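PDB 5XEI: chromosome partition protein Smc from Pyrococcus yayanosii, which probably takes part in chromosome condensation and partitioning, as an ATP-hydrolysing, DNA-binding homodimer whose head domain is caught here with part of its coiled coil. Local coordinates for residues K26-V32 against S474-T480; Y15-K19 against E74-K78. All blocks are in the same frame, centred on the assembly; numbering follows the deposited sequence.

Contact 1: residues K26-V32 against S474-T480; sequences KGFTAIV and SQFIVIT
Phe28 and Phe476 start a run of parallel pairs that continues through Thr29 with Ile477, Ala30 with Val478 and Ile31 with Ile479. Five backbone hydrogen bonds alternate between the strands. Phe476 N donates to Gly27 O (2.8 Å). Val478 N donates to Thr29 O (2.9 Å), and Thr480 N to Ile31 O. On the face with Phe28, Ala30 and Val478, the ring of Phe28 swings across to the other strand because its CG is anti to the backbone N (chi1 -173°). Its CE1 then meets Val478 CG2 at 3.6 Å. On the other face Ile31 and Ile479 lie side by side and point the same way, with Ile31 CB 3.9 Å from Ile479 CG1.

At the start of the strands Gln475 lies alongside the 26-27 backbone. Its CB is 3.4 Å from Lys26 O. The extended chain carries NE2 to Ser25 O and OE1 to Ile4 N of strand 3-10, so both ends of the amide are bonded. An alanine here would probably leave Ser25 O and Ile4 N without these partners and break a link between the two sheets of the head.

Further out, Met485 and Ile467 from two helices cover the Phe28 face. Thr29 OG1 is bonded to Ser25 N, and Thr480 OG1 to Asp452 OD2. Strand 28-32 runs into the P-loop. Strand 475-480 separates it from strand 445-449, which ends at the Walker B position. A strand inserted between the Walker A and Walker B strands is the hallmark of ASCE-type P-loop NTPases, to which ABC ATPase heads belong.

Contact 2: residues Y15-K19 against E74-K78; sequences YGNRK and EPPAK
Glu74 reaches across to Gly16, Asn17 and Arg18 with its carboxylate. The chain beyond CG is extended, which carries the carboxylate to the backbone of the 15-19 loop. OE2 accepts the hydrogen bond from Asn17 N at 3.1 Å. The N-H approaches nearly along the C-O axis, with an N-H...O angle of 146°. The same OE2 packs against Gly16 CA at 3.3 Å. The other oxygen, OE1, is modelled beside Arg18 NH2 in a salt bridge, but the two atoms are too close in the model, so its details are doubtful. One carboxylate thus spans three consecutive residues of the facing loop. Arg498 is also near Arg18, and Glu74 would probably offset part of this positive charge.

Pro75 comes next. Its carbonyl O is 3.5 Å from Asn17 CG, and its ring edges up to the same side chain. Past Pro76 the chain bends round Asn17. Ala77 CB packs against the end of the Asn17 side chain. Behind them Phe68 touches the side chains of Asn17, Glu74 and Ala77, and its backbone is bonded to that of Ala77.

This is loop-to-loop packing in the ABC-type head domain. The 15-19 loop leads into strand 20-23 and the 74-78 loop into strand 80-87, the two antiparallel neighbours of strand 3-10.

In the fold
The four segments alternate along the chain, in the order 15-19, 26-32, 74-78, 474-480. Both contacts lie in the head domain. Their centres are about 26 Å apart and their nearest atoms about 6 Å, without touching. The predicted ATP-binding stretch Ala34-Asn41 relates them. Contact 1 lies close to it: the side chain of Ile479 is about 4 Å from that of Lys39. Contact 2 is more remote, with Gly16 about 11 Å from the side chain of Asn41. Tyr15, next to Gly16, narrows that gap, since its OH is hydrogen-bonded to Gly38 O and its ring touches Asn41. Contact 1 thus belongs to the nucleotide-binding core, and contact 2 to loops of the antiparallel sheet.

Contact 1: residues K26-V32 against S474-T480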
loop_
_atom_site.group_PDB
_atom_site.type_symbol
_atom_site.label_atom_id
_atom_site.label_comp_id
_atom_site.label_asym_id
_atom_site.label_seq_id
_atom_site.Cartn_x
_atom_site.Cartn_y
_atom_site.Cartn_z
ATOM N N LYS A 26 6.589 -20.492 32.462
ATOM C CA LYS A 26 5.893 -19.371 31.840
ATOM C C LYS A 26 6.534 -18.041 32.210
ATOM O O LYS A 26 6.449 -17.082 31.437
ATOM C CB LYS A 26 4.423 -19.375 32.237
ATOM C CG LYS A 26 3.531 -18.425 31.422
ATOM C CD LYS A 26 2.154 -18.280 32.093
ATOM C CE LYS A 26 1.044 -17.906 31.131
ATOM N NZ LYS A 26 -0.290 -18.293 31.708
ATOM N N GLY A 27 7.196 -17.960 33.356
ATOM C CA GLY A 27 7.898 -16.742 33.675
ATOM C C GLY A 27 9.396 -16.813 33.468
ATOM O O GLY A 27 9.893 -16.808 32.340
ATOM N N PHE A 28 10.122 -16.883 34.565
ATOM C CA PHE A 28 11.565 -16.746 34.575
ATOM C C PHE A 28 12.153 -18.154 34.644
ATOM O O PHE A 28 12.035 -18.822 35.671
ATOM C CB PHE A 28 11.940 -15.880 35.776
ATOM C CG PHE A 28 13.382 -15.497 35.859
ATOM C CD1 PHE A 28 14.308 -15.941 34.938
ATOM C CD2 PHE A 28 13.812 -14.670 36.886
ATOM C CE1 PHE A 28 15.642 -15.579 35.051
ATOM C CE2 PHE A 28 15.140 -14.304 36.994
ATOM C CZ PHE A 28 16.056 -14.760 36.068
ATOM N N THR A 29 12.745 -18.624 33.545
ATOM C CA THR A 29 13.582 -19.819 33.558
ATOM C C THR A 29 15.035 -19.398 33.398
ATOM O O THR A 29 15.338 -18.471 32.640
ATOM C CB THR A 29 13.215 -20.802 32.437
ATOM O OG1 THR A 29 11.847 -21.189 32.561
ATOM C CG2 THR A 29 14.089 -22.057 32.480
ATOM N N ALA A 30 15.935 -20.087 34.099
ATOM C CA ALA A 30 17.361 -19.782 34.057
ATOM C C ALA A 30 18.160 -21.010 33.618
ATOM O O ALA A 30 18.180 -22.034 34.313
ATOM C CB ALA A 30 17.844 -19.287 35.419
ATOM N N ILE A 31 18.827 -20.895 32.473
ATOM C CA ILE A 31 19.801 -21.883 32.026
ATOM C C ILE A 31 21.144 -21.564 32.679
ATOM O O ILE A 31 21.693 -20.469 32.483
ATOM C CB ILE A 31 19.937 -21.882 30.498
ATOM C CG1 ILE A 31 18.568 -21.804 29.785
ATOM C CG2 ILE A 31 20.733 -23.093 30.068
ATOM C CD1 ILE A 31 17.653 -22.936 30.073
ATOM N N VAL A 32 21.688 -22.522 33.443
ATOM C CA VAL A 32 22.974 -22.342 34.110
ATOM C C VAL A 32 23.878 -23.538 33.843
ATOM O O VAL A 32 23.420 -24.654 33.586
ATOM C CB VAL A 32 22.845 -22.113 35.633
ATOM C CG1 VAL A 32 22.019 -20.875 35.897
ATOM C CG2 VAL A 32 22.254 -23.336 36.317
ATOM N N SER A 474 5.573 -11.410 30.763
ATOM C CA SER A 474 6.374 -11.952 29.668
ATOM C C SER A 474 7.190 -13.137 30.166
ATOM O O SER A 474 7.423 -13.287 31.370
ATOM C CB SER A 474 7.335 -10.909 29.073
ATOM O OG SER A 474 6.637 -9.821 28.513
ATOM N N GLN A 475 7.633 -13.976 29.224
ATOM C CA GLN A 475 8.485 -15.129 29.515
ATOM C C GLN A 475 9.941 -14.719 29.382
ATOM O O GLN A 475 10.323 -14.086 28.386
ATOM C CB GLN A 475 8.186 -16.288 28.564
ATOM C CG GLN A 475 8.957 -17.579 28.846
ATOM C CD GLN A 475 8.404 -18.749 28.037
ATOM O OE1 GLN A 475 8.242 -18.650 26.812
ATOM N NE2 GLN A 475 8.065 -19.852 28.724
ATOM N N PHE A 476 10.746 -15.068 30.385
ATOM C CA PHE A 476 12.179 -14.788 30.382
ATOM C C PHE A 476 12.990 -16.077 30.467
ATOM O O PHE A 476 12.768 -16.908 31.357
ATOM C CB PHE A 476 12.545 -13.850 31.520
ATOM C CG PHE A 476 12.130 -12.435 31.274
ATOM C CD1 PHE A 476 12.940 -11.580 30.542
ATOM C CD2 PHE A 476 10.909 -11.964 31.764
ATOM C CE1 PHE A 476 12.543 -10.280 30.308
ATOM C CE2 PHE A 476 10.501 -10.670 31.537
ATOM C CZ PHE A 476 11.317 -9.820 30.814
ATOM N N ILE A 477 13.923 -16.227 29.535
ATOM C CA ILE A 477 14.834 -17.361 29.445
ATOM C C ILE A 477 16.234 -16.777 29.531
ATOM O O ILE A 477 16.703 -16.162 28.559
ATOM C CB ILE A 477 14.642 -18.125 28.128
ATOM C CG1 ILE A 477 13.241 -18.695 28.048
ATOM C CG2 ILE A 477 15.632 -19.240 27.983
ATOM C CD1 ILE A 477 13.056 -19.568 26.832
ATOM N N VAL A 478 16.904 -16.939 30.680
ATOM C CA VAL A 478 18.205 -16.301 30.916
ATOM C C VAL A 478 19.296 -17.360 31.057
ATOM O O VAL A 478 19.235 -18.208 31.953
ATOM C CB VAL A 478 18.193 -15.389 32.150
ATOM C CG1 VAL A 478 19.577 -14.780 32.338
ATOM C CG2 VAL A 478 17.147 -14.290 32.013
ATOM N N ILE A 479 20.307 -17.279 30.197
ATOM C CA ILE A 479 21.443 -18.196 30.209
ATOM C C ILE A 479 22.578 -17.521 30.965
ATOM O O ILE A 479 23.197 -16.576 30.468
ATOM C CB ILE A 479 21.890 -18.572 28.792
ATOM C CG1 ILE A 479 20.720 -19.053 27.947
ATOM C CG2 ILE A 479 22.962 -19.658 28.825
ATOM C CD1 ILE A 479 21.132 -19.266 26.511
ATOM N N THR A 480 22.869 -18.024 32.157
ATOM C CA THR A 480 23.730 -17.306 33.077
ATOM C C THR A 480 24.522 -18.303 33.909
ATOM O O THR A 480 24.314 -19.517 33.837
ATOM C CB THR A 480 22.911 -16.369 33.978
ATOM O OG1 THR A 480 23.792 -15.611 34.809
ATOM C CG2 THR A 480 21.981 -17.155 34.880
HETATM O O HOH W 1 11.387 -18.870 30.843
#

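Contact 2: residues Y15-K19 against E74-K78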
loop_
_atom_site.group_PDB
_atom_site.type_symbol
_atom_site.label_atom_id
_atom_site.label_comp_id
_atom_site.label_asym_id
_atom_site.label_seq_id
_atom_site.Cartn_x
_atom_site.Cartn_y
_atom_site.Cartn_z
ATOM N N TYR A 15 24.534 -31.266 21.621
ATOM C CA TYR A 15 23.600 -32.215 22.203
ATOM C C TYR A 15 23.623 -33.481 21.351
ATOM O O TYR A 15 23.865 -33.423 20.140
ATOM C CB TYR A 15 22.202 -31.580 22.309
ATOM C CG TYR A 15 22.225 -30.360 23.218
ATOM C CD1 TYR A 15 22.845 -29.187 22.811
ATOM C CD2 TYR A 15 21.678 -30.389 24.494
ATOM C CE1 TYR A 15 22.911 -28.068 23.633
ATOM C CE2 TYR A 15 21.741 -29.259 25.335
ATOM C CZ TYR A 15 22.363 -28.104 24.885
ATOM O OH TYR A 15 22.466 -26.975 25.674
ATOM N N GLY A 16 23.449 -34.631 21.987
ATOM C CA GLY A 16 23.739 -35.874 21.301
ATOM C C GLY A 16 22.687 -36.195 20.260
ATOM O O GLY A 16 21.833 -35.378 19.911
ATOM N N ASN A 17 22.753 -37.433 19.752
ATOM C CA ASN A 17 21.682 -37.931 18.886
ATOM C C ASN A 17 20.391 -38.159 19.656
ATOM O O ASN A 17 19.311 -38.148 19.060
ATOM C CB ASN A 17 22.089 -39.234 18.204
ATOM C CG ASN A 17 23.485 -39.188 17.670
ATOM O OD1 ASN A 17 24.403 -39.763 18.254
ATOM N ND2 ASN A 17 23.666 -38.481 16.557
ATOM N N ARG A 18 20.481 -38.396 20.962
ATOM C CA ARG A 18 19.284 -38.468 21.793
ATOM C C ARG A 18 18.482 -37.174 21.678
ATOM O O ARG A 18 19.027 -36.076 21.823
ATOM C CB ARG A 18 19.671 -38.728 23.250
ATOM C CG ARG A 18 20.340 -40.066 23.442
ATOM C CD ARG A 18 20.695 -40.367 24.894
ATOM N NE ARG A 18 22.097 -40.097 25.238
ATOM C CZ ARG A 18 23.152 -40.763 24.755
ATOM N NH1 ARG A 18 22.988 -41.730 23.854
ATOM N NH2 ARG A 18 24.387 -40.453 25.163
ATOM N N LYS A 19 17.193 -37.302 21.374
ATOM C CA LYS A 19 16.293 -36.164 21.497
ATOM C C LYS A 19 16.401 -35.583 22.909
ATOM O O LYS A 19 16.633 -36.308 23.880
ATOM C CB LYS A 19 14.865 -36.612 21.186
ATOM C CG LYS A 19 13.779 -35.553 21.251
ATOM C CD LYS A 19 12.418 -36.243 21.145
ATOM C CE LYS A 19 11.274 -35.280 20.914
ATOM N NZ LYS A 19 9.932 -35.953 21.026
ATOM N N GLU A 74 29.192 -41.243 21.078
ATOM C CA GLU A 74 28.041 -41.203 20.192
ATOM C C GLU A 74 28.474 -40.889 18.772
ATOM O O GLU A 74 29.387 -40.086 18.558
ATOM C CB GLU A 74 27.023 -40.164 20.642
ATOM C CG GLU A 74 26.604 -40.301 22.074
ATOM C CD GLU A 74 25.468 -39.376 22.431
ATOM O OE1 GLU A 74 25.345 -39.026 23.620
ATOM O OE2 GLU A 74 24.692 -39.003 21.525
ATOM N N PRO A 75 27.826 -41.501 17.785
ATOM C CA PRO A 75 28.156 -41.251 16.368
ATOM C C PRO A 75 27.694 -39.884 15.911
ATOM O O PRO A 75 26.719 -39.337 16.449
ATOM C CB PRO A 75 27.370 -42.345 15.638
ATOM C CG PRO A 75 26.195 -42.588 16.562
ATOM C CD PRO A 75 26.789 -42.537 17.931
ATOM N N PRO A 76 28.328 -39.325 14.878
ATOM C CA PRO A 76 27.846 -38.059 14.307
ATOM C C PRO A 76 26.391 -38.185 13.882
ATOM O O PRO A 76 25.919 -39.261 13.513
ATOM C CB PRO A 76 28.762 -37.836 13.101
ATOM C CG PRO A 76 29.943 -38.772 13.317
ATOM C CD PRO A 76 29.401 -39.934 14.069
ATOM N N ALA A 77 25.668 -37.077 13.962
ATOM C CA ALA A 77 24.253 -37.110 13.641
ATOM C C ALA A 77 24.049 -37.080 12.138
ATOM O O ALA A 77 24.894 -36.593 11.380
ATOM C CB ALA A 77 23.530 -35.928 14.280
ATOM N N LYS A 78 22.899 -37.598 11.707
ATOM C CA LYS A 78 22.568 -37.518 10.291
ATOM C C LYS A 78 21.985 -36.169 9.910
ATOM O O LYS A 78 21.880 -35.879 8.713
ATOM C CB LYS A 78 21.581 -38.625 9.877
ATOM C CG LYS A 78 21.868 -40.042 10.399
ATOM C CD LYS A 78 23.170 -40.631 9.864
ATOM C CE LYS A 78 23.555 -41.912 10.642
ATOM N NZ LYS A 78 25.031 -42.246 10.599
#